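Local coordinates for Rv3651-like N-terminal domain-containing protein (Mycobacterium tuberculosis, PDB 4Q6U) that is of unknown function but probably serves as a sensor, being built from a GAF-like N-terminal domain followed by two PAS-like domains, at residues V16-D21 with H89-W94; E79-T84 with P108-W113; D85-G90 with V208-N213; D122-L127 with E137-R142. All coordinates share one frame; numbering follows the deposited sequence.

Contact 1. Residues V16-D21 with H89-W94; sequences VETLGD and HGVQVW
V16 and V91 form an antiparallel hydrogen-bonded pair that joins strand 14-17 to strand 88-97 inside the six-stranded antiparallel sheet of the N-terminal, GAF-like domain. V16 N donates to V91 O at 2.8 Å, and V91 N returns a bond of 2.9 Å to V16 O. One step along, E17 and G90 make a non-hydrogen-bonded pair with CA atoms 4.4 Å apart. Here the absence of a side chain on G90 lets V16 O settle 3.2 Å from G90 CA. Beyond this point the ladder frays, and T18 N reaches H89 O through a weak, though nearly straight, bond. The T18 side chain lies obliquely across G90 and V91: OG1, set between the backbone N and the carbonyl carbon (chi1 54°), lies 3.4 Å from G90 CA, while CG2 touches V91 CG2.

H89 and G90 both face V81 of strand 74-82, a classic beta bulge. H89 starts its side chain away from 16-21, and its ring nitrogens bond to A211 O and R210 NH1 of the middle domain. L59 of helix 48-61 packs on both T18 and V91, whereas E17 lies on the other face of the sheet, against M212, with OE2 in a salt bridge to R194. The E17 chain bends at chi2 (-94°), and OE1 accepts from L19 N at 2.8 Å, the donor standing above the carboxylate plane.

Contact 2. Residues E79-T84 with P108-W113; sequences EPVIMT and PGPLKW
V81 meets P108 and P110, and the selenomethionine M83 meets P110 and K112, through first torsions that set a gamma carbon anti to the backbone N. In V81 this is CG1 (chi1 -169°), while CG2 stands anti to the carbonyl carbon, which points CG2 mainly at P108 and CG1 mainly at P110. M83 likewise has CG anti to N but then bends at chi2 (53°), and this bend carries SE across P110 and CE on toward K112.

The V81 methyls cross the two proline rings obliquely: CG2 meets P108 CG at 4.0 Å, and CG1 lies 4.1 Å from P110 CD. P110 is shared, since its CB also takes M83 SE at 4.0 Å. The same selenium lies 3.7 Å from P110 O, a carbonyl that accepts a hydrogen bond from T123 OG1. Farther along, M83 CE rests 4.0 Å from K112 CG, the two side chains crossing at about a right angle. Beyond CG the K112 chain runs out fully extended to NZ, whose salt bridge is with D85.

Strand 74-82 belongs to the sheet of the GAF-like domain and strand 109-114 to that of the PAS-like middle domain, so the contact lies between two domains. H89 packs on M83 and P110, and M212 on V81. No hydrogen bond links the two segments, which implies that dispersion and burial of apolar surface dominate between them, with the K112-D85 salt bridge at the border.

Contact 3. Residues D85-G90 with V208-N213; sequences DGRMHG and VARAMN
D85 and R210 form a salt bridge in which the guanidinium grips a single carboxylate oxygen end-on. R210 NH1 donates to the syn lone pair of D85 OD2 at 3.0 Å, and NH2 reaches the same oxygen, which also serves K112, at 3.2 Å from above the carboxylate plane. R210 NE pairs with E198. R87 CG lies over the rim of one face of the R210 guanidinium, and the two like-charged groups come to 3.4 Å (R87 NH1 to R210 NH2) without a hydrogen bond; a long, weak ion pair links R87 to the same E198.

Among the other hydrogen bonds, H89 is held in its ring plane at two edges. ND1 donates to A211 O at 2.9 Å, and NE2 accepts from R210 NH1 at 3.1 Å; this fixes the rotation of the ring and assigns the proton to ND1. D85 OD1 accepts from R87 N, forming an Asx turn that positions the carboxylate before the bulged strand 88-97. Its first residues, 88-90, cross residues 208-213 of the PAS-like sheet at -49°.

The apolar contacts begin with R210 CB, which makes a CH-pi contact over the face of the H89 ring, 3.9 Å from its centroid. The selenomethionine M212 sets SE 3.8 Å from G90 CA, and the bend at chi3 (-75°) swings CE to 3.6 Å from H89 O.

Contact 4. Residues D122-L127 with E137-R142; sequences DTPESL and EITYGR
L127 and T139, together with D122, carry most of the contact between the start of helix 124-129 and the loop 137-142. The two methyls of L127 have different tasks. CD1 presses on E137 CB at 3.6 Å and also on T139 CG2. CD2 sits over the centre of one face of the R142 guanidinium, 3.5 Å above its plane, as the two side chains slide past each other in opposite directions.

T139 CG2, anti to the carbonyl carbon, packs between L127 CD1 and P124 CD, the latter 3.9 Å away. The backbone oxygen of T139 accepts from D122 N at 2.8 Å, which ties the loop to the residue before the N-cap.

D122 contributes charge as well. OD1 forms a salt bridge with R142 NE at 3.2 Å, the two planes being steeply inclined to each other. R142 NE also pairs with D147, whose carboxylate lies close to that of D122, so the arginine probably eases the crowding of negative charge. At its other end R142 NH1 donates to I138 O at 2.9 Å, near the guanidinium plane, and more weakly to E137 OE1. Thus D122, E137 and R142 form a salt-bridge network whose guanidinium is held by several partners.

The second oxygen of D122 accepts from S126 OG, which in turn takes the T123 N-H. With S126 N donating at 3.0 Å to T123 OG1, which also bonds to P110 O, T123 and S126 complete a capping box, the N-terminal cap of the short helix that follows the first two strands of this PAS-like domain.

In the fold
From the N terminus, contact 1 closes first, bringing the opening strand 14-17 back to strand 88-97 within the GAF-like sheet. Contact 2 starts inside that loop, at 79-84, and ends beyond it at 108-113, so the two cross. Contact 3 departs from 85-90, sharing H89 and G90 with contact 1 and crossing contact 2, and closes a long loop at 208-213. Contacts 2 and 3, with centres 5 Å apart, join the N-terminal sheet to neighbouring strands of the middle-domain sheet. Contact 4 is local to the middle domain; it follows contact 2 in series and falls within the span of contact 3, touching contact 2 through T123, E125 and S126 and contact 3 through S126.

Contact 1. Residues V16-D21 with H89-W94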
# COMPACT_ATOMS: atom_id res chain seq x y z
N VAL B 16 -0.03 28.75 7.65
CA VAL B 16 0.65 29.07 6.40
C VAL B 16 2.13 28.72 6.47
O VAL B 16 2.84 29.21 7.33
CB VAL B 16 0.49 30.56 6.06
CG1 VAL B 16 1.43 30.96 4.95
CG2 VAL B 16 -0.96 30.86 5.69
N GLU B 17 2.59 27.87 5.56
CA GLU B 17 4.00 27.55 5.44
C GLU B 17 4.66 28.66 4.62
O GLU B 17 4.17 29.02 3.55
CB GLU B 17 4.19 26.17 4.78
CG GLU B 17 5.55 25.50 5.04
CD GLU B 17 6.55 25.78 3.95
OE1 GLU B 17 6.40 26.79 3.22
OE2 GLU B 17 7.50 24.99 3.80
N THR B 18 5.75 29.21 5.14
CA THR B 18 6.37 30.39 4.55
C THR B 18 7.82 30.18 4.14
O THR B 18 8.63 31.10 4.19
CB THR B 18 6.31 31.59 5.53
OG1 THR B 18 6.90 31.22 6.79
CG2 THR B 18 4.88 32.04 5.76
N LEU B 19 8.16 28.96 3.73
CA LEU B 19 9.53 28.68 3.32
C LEU B 19 9.69 28.68 1.80
O LEU B 19 10.81 28.61 1.28
CB LEU B 19 10.00 27.35 3.90
CG LEU B 19 10.30 27.38 5.41
CD1 LEU B 19 10.51 25.99 5.97
CD2 LEU B 19 11.51 28.26 5.70
N GLY B 20 8.57 28.77 1.09
CA GLY B 20 8.60 28.87 -0.36
C GLY B 20 8.63 30.31 -0.83
O GLY B 20 8.78 31.23 -0.03
N ASP B 21 8.50 30.52 -2.14
CA ASP B 21 8.50 31.87 -2.70
C ASP B 21 7.22 32.60 -2.33
O ASP B 21 7.22 33.80 -2.07
CB ASP B 21 8.68 31.82 -4.22
CG ASP B 21 10.03 31.27 -4.63
OD1 ASP B 21 11.06 31.74 -4.09
OD2 ASP B 21 10.06 30.35 -5.48
N HIS B 89 9.33 28.98 10.37
CA HIS B 89 8.83 27.89 9.54
C HIS B 89 7.47 28.22 8.94
O HIS B 89 7.08 27.68 7.90
CB HIS B 89 8.73 26.60 10.35
CG HIS B 89 10.04 25.92 10.55
ND1 HIS B 89 10.15 24.55 10.74
CD2 HIS B 89 11.30 26.40 10.59
CE1 HIS B 89 11.42 24.23 10.89
NE2 HIS B 89 12.14 25.34 10.81
N GLY B 90 6.72 29.06 9.64
CA GLY B 90 5.39 29.41 9.18
C GLY B 90 4.75 30.50 10.01
O GLY B 90 5.35 31.01 10.96
N VAL B 91 3.53 30.84 9.63
CA VAL B 91 2.73 31.85 10.31
C VAL B 91 1.30 31.33 10.41
O VAL B 91 0.76 30.79 9.44
CB VAL B 91 2.74 33.21 9.55
CG1 VAL B 91 1.76 34.21 10.19
CG2 VAL B 91 4.14 33.78 9.49
N GLN B 92 0.69 31.46 11.59
CA GLN B 92 -0.70 31.10 11.75
C GLN B 92 -1.53 32.37 11.70
O GLN B 92 -1.17 33.35 12.36
CB GLN B 92 -0.93 30.35 13.05
CG GLN B 92 -1.83 29.14 12.91
CD GLN B 92 -1.75 28.22 14.10
OE1 GLN B 92 -1.05 28.50 15.08
NE2 GLN B 92 -2.47 27.10 14.03
N VAL B 93 -2.60 32.37 10.92
CA VAL B 93 -3.36 33.60 10.65
C VAL B 93 -4.86 33.44 10.92
O VAL B 93 -5.46 32.41 10.58
CB VAL B 93 -3.18 34.07 9.19
CG1 VAL B 93 -3.81 35.46 8.98
CG2 VAL B 93 -1.71 34.10 8.82
N TRP B 94 -5.46 34.47 11.52
CA TRP B 94 -6.90 34.49 11.75
C TRP B 94 -7.44 35.87 11.40
O TRP B 94 -6.82 36.87 11.75
CB TRP B 94 -7.22 34.13 13.20
CG TRP B 94 -8.66 34.27 13.55
CD1 TRP B 94 -9.61 33.29 13.51
CD2 TRP B 94 -9.32 35.46 13.99
NE1 TRP B 94 -10.82 33.80 13.90
CE2 TRP B 94 -10.67 35.12 14.20
CE3 TRP B 94 -8.91 36.77 14.23
CZ2 TRP B 94 -11.62 36.06 14.64
CZ3 TRP B 94 -9.85 37.70 14.66
CH2 TRP B 94 -11.18 37.33 14.86

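Contact 2. Residues E79-T84 with P108-W113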
# COMPACT_ATOMS: atom_id res chain seq x y z
N GLU B 79 0.50 34.72 14.19
CA GLU B 79 1.35 34.07 15.17
C GLU B 79 2.49 33.40 14.42
O GLU B 79 2.25 32.50 13.61
CB GLU B 79 0.57 33.02 15.97
CG GLU B 79 -0.52 33.60 16.85
CD GLU B 79 0.03 34.47 17.94
OE1 GLU B 79 1.13 34.17 18.45
OE2 GLU B 79 -0.62 35.47 18.28
N PRO B 80 3.73 33.85 14.68
CA PRO B 80 4.89 33.22 14.05
C PRO B 80 5.08 31.78 14.54
O PRO B 80 4.76 31.49 15.69
CB PRO B 80 6.05 34.11 14.50
CG PRO B 80 5.60 34.66 15.79
CD PRO B 80 4.13 34.94 15.57
N VAL B 81 5.56 30.91 13.67
CA VAL B 81 6.00 29.59 14.10
C VAL B 81 7.50 29.54 13.91
O VAL B 81 8.00 29.43 12.78
CB VAL B 81 5.33 28.46 13.31
CG1 VAL B 81 5.62 27.12 13.97
CG2 VAL B 81 3.82 28.69 13.23
N ILE B 82 8.23 29.64 15.01
CA ILE B 82 9.67 29.83 14.93
C ILE B 82 10.41 28.66 15.56
O ILE B 82 10.18 28.32 16.72
CB ILE B 82 10.09 31.14 15.61
CG1 ILE B 82 9.29 32.30 15.01
CG2 ILE B 82 11.58 31.36 15.46
CD1 ILE B 82 9.57 33.66 15.64
N MSE B 83 11.26 28.04 14.75
CA MSE B 83 12.08 26.91 15.16
C MSE B 83 13.10 27.38 16.18
O MSE B 83 13.44 28.56 16.20
CB MSE B 83 12.78 26.30 13.94
CG MSE B 83 13.63 25.07 14.24
SE MSE B 83 12.57 23.75 15.19
CE MSE B 83 14.00 22.44 15.59
N THR B 84 13.59 26.49 17.04
CA THR B 84 14.48 26.96 18.11
C THR B 84 15.86 27.41 17.62
O THR B 84 16.67 27.89 18.41
CB THR B 84 14.66 25.88 19.19
OG1 THR B 84 14.91 24.61 18.57
CG2 THR B 84 13.40 25.79 20.05
N PRO B 108 0.99 24.55 16.45
CA PRO B 108 1.87 23.97 15.44
C PRO B 108 3.21 23.61 16.06
O PRO B 108 3.63 24.27 17.01
CB PRO B 108 2.01 25.09 14.39
CG PRO B 108 1.20 26.26 14.92
CD PRO B 108 1.01 26.02 16.38
N GLY B 109 3.87 22.57 15.54
CA GLY B 109 5.12 22.10 16.10
C GLY B 109 6.20 22.06 15.04
O GLY B 109 6.19 21.18 14.17
N PRO B 110 7.13 23.02 15.09
CA PRO B 110 8.24 23.09 14.15
C PRO B 110 9.30 22.05 14.50
O PRO B 110 9.53 21.76 15.67
CB PRO B 110 8.78 24.51 14.35
CG PRO B 110 8.48 24.80 15.77
CD PRO B 110 7.22 24.06 16.13
N LEU B 111 9.89 21.46 13.47
CA LEU B 111 11.02 20.55 13.64
C LEU B 111 11.88 20.59 12.38
O LEU B 111 11.46 21.14 11.35
CB LEU B 111 10.55 19.12 13.92
CG LEU B 111 9.75 18.44 12.79
CD1 LEU B 111 10.22 17.01 12.61
CD2 LEU B 111 8.26 18.46 13.06
N LYS B 112 13.06 19.99 12.45
CA LYS B 112 13.88 19.89 11.26
C LYS B 112 14.68 18.61 11.28
O LYS B 112 15.00 18.06 12.35
CB LYS B 112 14.83 21.09 11.13
CG LYS B 112 15.86 21.19 12.23
CD LYS B 112 16.78 22.39 12.02
CE LYS B 112 17.84 22.49 13.12
NZ LYS B 112 18.66 23.72 12.94
N TRP B 113 14.98 18.12 10.09
CA TRP B 113 15.89 17.00 9.90
C TRP B 113 17.09 17.54 9.15
O TRP B 113 16.95 18.05 8.03
CB TRP B 113 15.23 15.86 9.11
CG TRP B 113 14.26 15.04 9.90
CD1 TRP B 113 13.72 15.35 11.11
CD2 TRP B 113 13.72 13.77 9.53
NE1 TRP B 113 12.86 14.34 11.52
CE2 TRP B 113 12.85 13.36 10.56
CE3 TRP B 113 13.89 12.93 8.41
CZ2 TRP B 113 12.15 12.15 10.52
CZ3 TRP B 113 13.19 11.73 8.37
CH2 TRP B 113 12.33 11.35 9.42

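Contact 3. Residues D85-G90 with V208-N213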
# COMPACT_ATOMS: atom_id res chain seq x y z
N ASP B 85 16.12 27.30 16.32
CA ASP B 85 17.33 27.92 15.77
C ASP B 85 17.06 29.36 15.29
O ASP B 85 17.92 29.98 14.68
CB ASP B 85 17.90 27.08 14.62
CG ASP B 85 16.87 26.74 13.56
OD1 ASP B 85 15.83 27.43 13.51
OD2 ASP B 85 17.10 25.78 12.78
N GLY B 86 15.85 29.86 15.56
CA GLY B 86 15.47 31.21 15.19
C GLY B 86 14.79 31.34 13.84
O GLY B 86 14.35 32.42 13.46
N ARG B 87 14.68 30.23 13.11
CA ARG B 87 14.13 30.23 11.76
C ARG B 87 12.61 30.15 11.75
O ARG B 87 12.00 29.33 12.43
CB ARG B 87 14.69 29.06 10.95
CG ARG B 87 16.19 29.15 10.70
CD ARG B 87 16.51 30.26 9.71
NE ARG B 87 15.71 30.13 8.49
CZ ARG B 87 16.03 29.32 7.48
NH1 ARG B 87 17.13 28.57 7.53
NH2 ARG B 87 15.24 29.27 6.41
N MSE B 88 12.00 31.01 10.94
CA MSE B 88 10.56 31.04 10.80
C MSE B 88 10.10 29.94 9.86
O MSE B 88 10.46 29.95 8.69
CB MSE B 88 10.11 32.40 10.29
CG MSE B 88 8.62 32.53 10.13
SE MSE B 88 7.82 33.64 11.50
CE MSE B 88 9.19 35.03 11.61
N HIS B 89 9.33 28.98 10.37
CA HIS B 89 8.83 27.89 9.54
C HIS B 89 7.47 28.22 8.94
O HIS B 89 7.08 27.68 7.90
CB HIS B 89 8.73 26.60 10.35
CG HIS B 89 10.04 25.92 10.55
ND1 HIS B 89 10.15 24.55 10.74
CD2 HIS B 89 11.30 26.40 10.59
CE1 HIS B 89 11.42 24.23 10.89
NE2 HIS B 89 12.14 25.34 10.81
N GLY B 90 6.72 29.06 9.64
CA GLY B 90 5.39 29.41 9.18
C GLY B 90 4.75 30.50 10.01
O GLY B 90 5.35 31.01 10.96
N VAL B 208 18.74 20.30 4.43
CA VAL B 208 17.92 20.31 5.63
C VAL B 208 16.45 20.30 5.26
O VAL B 208 16.03 21.08 4.40
CB VAL B 208 18.21 21.56 6.50
CG1 VAL B 208 17.32 21.58 7.73
CG2 VAL B 208 19.69 21.61 6.90
N ALA B 209 15.68 19.42 5.89
CA ALA B 209 14.23 19.43 5.74
C ALA B 209 13.60 20.12 6.94
O ALA B 209 13.82 19.73 8.09
CB ALA B 209 13.70 18.01 5.58
N ARG B 210 12.83 21.18 6.68
CA ARG B 210 12.15 21.90 7.75
C ARG B 210 10.66 21.60 7.70
O ARG B 210 10.08 21.52 6.62
CB ARG B 210 12.41 23.41 7.64
CG ARG B 210 13.87 23.78 7.85
CD ARG B 210 14.13 25.26 7.86
NE ARG B 210 15.54 25.50 8.17
CZ ARG B 210 16.01 25.67 9.40
NH1 ARG B 210 15.18 25.66 10.44
NH2 ARG B 210 17.31 25.86 9.60
N ALA B 211 10.05 21.44 8.87
CA ALA B 211 8.68 20.95 8.93
C ALA B 211 7.84 21.62 10.02
O ALA B 211 8.36 22.28 10.91
CB ALA B 211 8.69 19.43 9.15
N MSE B 212 6.53 21.46 9.91
CA MSE B 212 5.63 21.76 11.02
C MSE B 212 4.63 20.64 11.13
O MSE B 212 4.09 20.19 10.11
CB MSE B 212 4.90 23.09 10.81
CG MSE B 212 5.80 24.28 10.75
SE MSE B 212 4.70 25.87 10.51
CE MSE B 212 4.22 25.65 8.62
N ASN B 213 4.37 20.15 12.34
CA ASN B 213 3.20 19.29 12.50
C ASN B 213 2.11 19.95 13.33
O ASN B 213 2.27 21.09 13.81
CB ASN B 213 3.61 17.92 13.10
CG ASN B 213 4.08 18.01 14.55
OD1 ASN B 213 3.90 19.02 15.23
ND2 ASN B 213 4.66 16.91 15.03

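Contact 4. Residues D122-L127 with E137-R142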
# COMPACT_ATOMS: atom_id res chain seq x y z
N ASP B 122 13.76 18.37 17.30
CA ASP B 122 12.32 18.62 17.48
C ASP B 122 12.11 19.74 18.48
O ASP B 122 13.07 20.37 18.92
CB ASP B 122 11.59 17.37 17.96
CG ASP B 122 11.31 16.41 16.84
OD1 ASP B 122 12.28 15.84 16.31
OD2 ASP B 122 10.12 16.23 16.48
N THR B 123 10.85 19.95 18.84
CA THR B 123 10.45 20.93 19.86
C THR B 123 9.47 20.25 20.82
O THR B 123 8.92 19.20 20.48
CB THR B 123 9.79 22.18 19.24
OG1 THR B 123 8.68 21.78 18.43
CG2 THR B 123 10.78 22.94 18.38
N PRO B 124 9.27 20.81 22.02
CA PRO B 124 8.19 20.33 22.89
C PRO B 124 6.85 20.26 22.16
O PRO B 124 6.09 19.30 22.32
CB PRO B 124 8.15 21.39 24.01
CG PRO B 124 9.58 21.84 24.11
CD PRO B 124 10.12 21.81 22.71
N GLU B 125 6.58 21.27 21.35
CA GLU B 125 5.35 21.33 20.57
C GLU B 125 5.27 20.18 19.55
O GLU B 125 4.24 19.49 19.46
CB GLU B 125 5.22 22.69 19.88
CG GLU B 125 4.96 23.87 20.83
CD GLU B 125 6.20 24.33 21.58
OE1 GLU B 125 7.33 23.96 21.19
OE2 GLU B 125 6.04 25.08 22.57
N SER B 126 6.34 19.96 18.79
CA SER B 126 6.29 18.92 17.76
C SER B 126 6.20 17.52 18.39
O SER B 126 5.55 16.62 17.85
CB SER B 126 7.51 19.02 16.83
OG SER B 126 8.68 18.42 17.40
N LEU B 127 6.82 17.38 19.55
CA LEU B 127 6.79 16.12 20.29
C LEU B 127 5.42 15.85 20.89
O LEU B 127 4.90 14.74 20.81
CB LEU B 127 7.87 16.12 21.38
CG LEU B 127 9.30 15.98 20.86
CD1 LEU B 127 10.27 16.15 22.01
CD2 LEU B 127 9.50 14.64 20.18
N GLU B 137 11.13 13.38 26.98
CA GLU B 137 11.73 13.38 25.65
C GLU B 137 12.90 14.36 25.53
O GLU B 137 12.89 15.44 26.13
CB GLU B 137 10.69 13.71 24.58
CG GLU B 137 9.57 12.68 24.43
CD GLU B 137 10.02 11.41 23.74
OE1 GLU B 137 10.95 11.46 22.90
OE2 GLU B 137 9.44 10.34 24.05
N ILE B 138 13.90 13.97 24.75
CA ILE B 138 15.00 14.84 24.38
C ILE B 138 14.72 15.49 23.04
O ILE B 138 14.38 14.80 22.07
CB ILE B 138 16.33 14.07 24.30
CG1 ILE B 138 16.70 13.52 25.67
CG2 ILE B 138 17.44 14.96 23.78
CD1 ILE B 138 17.89 12.57 25.63
N THR B 139 14.86 16.81 22.96
CA THR B 139 14.51 17.53 21.74
C THR B 139 15.60 17.51 20.66
O THR B 139 15.29 17.55 19.47
CB THR B 139 14.17 19.00 22.05
OG1 THR B 139 15.23 19.61 22.82
CG2 THR B 139 12.86 19.07 22.83
N TYR B 140 16.86 17.45 21.08
CA TYR B 140 17.99 17.54 20.15
C TYR B 140 18.74 16.22 19.99
O TYR B 140 18.61 15.32 20.82
CB TYR B 140 18.97 18.63 20.61
CG TYR B 140 19.57 18.39 21.98
CD1 TYR B 140 20.72 17.62 22.14
CD2 TYR B 140 18.99 18.95 23.12
CE1 TYR B 140 21.27 17.40 23.39
CE2 TYR B 140 19.54 18.73 24.38
CZ TYR B 140 20.68 17.96 24.50
OH TYR B 140 21.22 17.74 25.74
N GLY B 141 19.52 16.10 18.92
CA GLY B 141 20.34 14.93 18.69
C GLY B 141 19.54 13.65 18.45
O GLY B 141 20.00 12.55 18.75
N ARG B 142 18.34 13.80 17.88
CA ARG B 142 17.43 12.67 17.68
C ARG B 142 17.75 11.93 16.40
O ARG B 142 18.06 12.54 15.38
CB ARG B 142 15.97 13.15 17.64
CG ARG B 142 15.48 13.85 18.92
CD ARG B 142 14.12 14.53 18.72
NE ARG B 142 13.06 13.57 18.40
CZ ARG B 142 12.48 12.77 19.30
NH1 ARG B 142 12.85 12.82 20.57
NH2 ARG B 142 11.52 11.93 18.92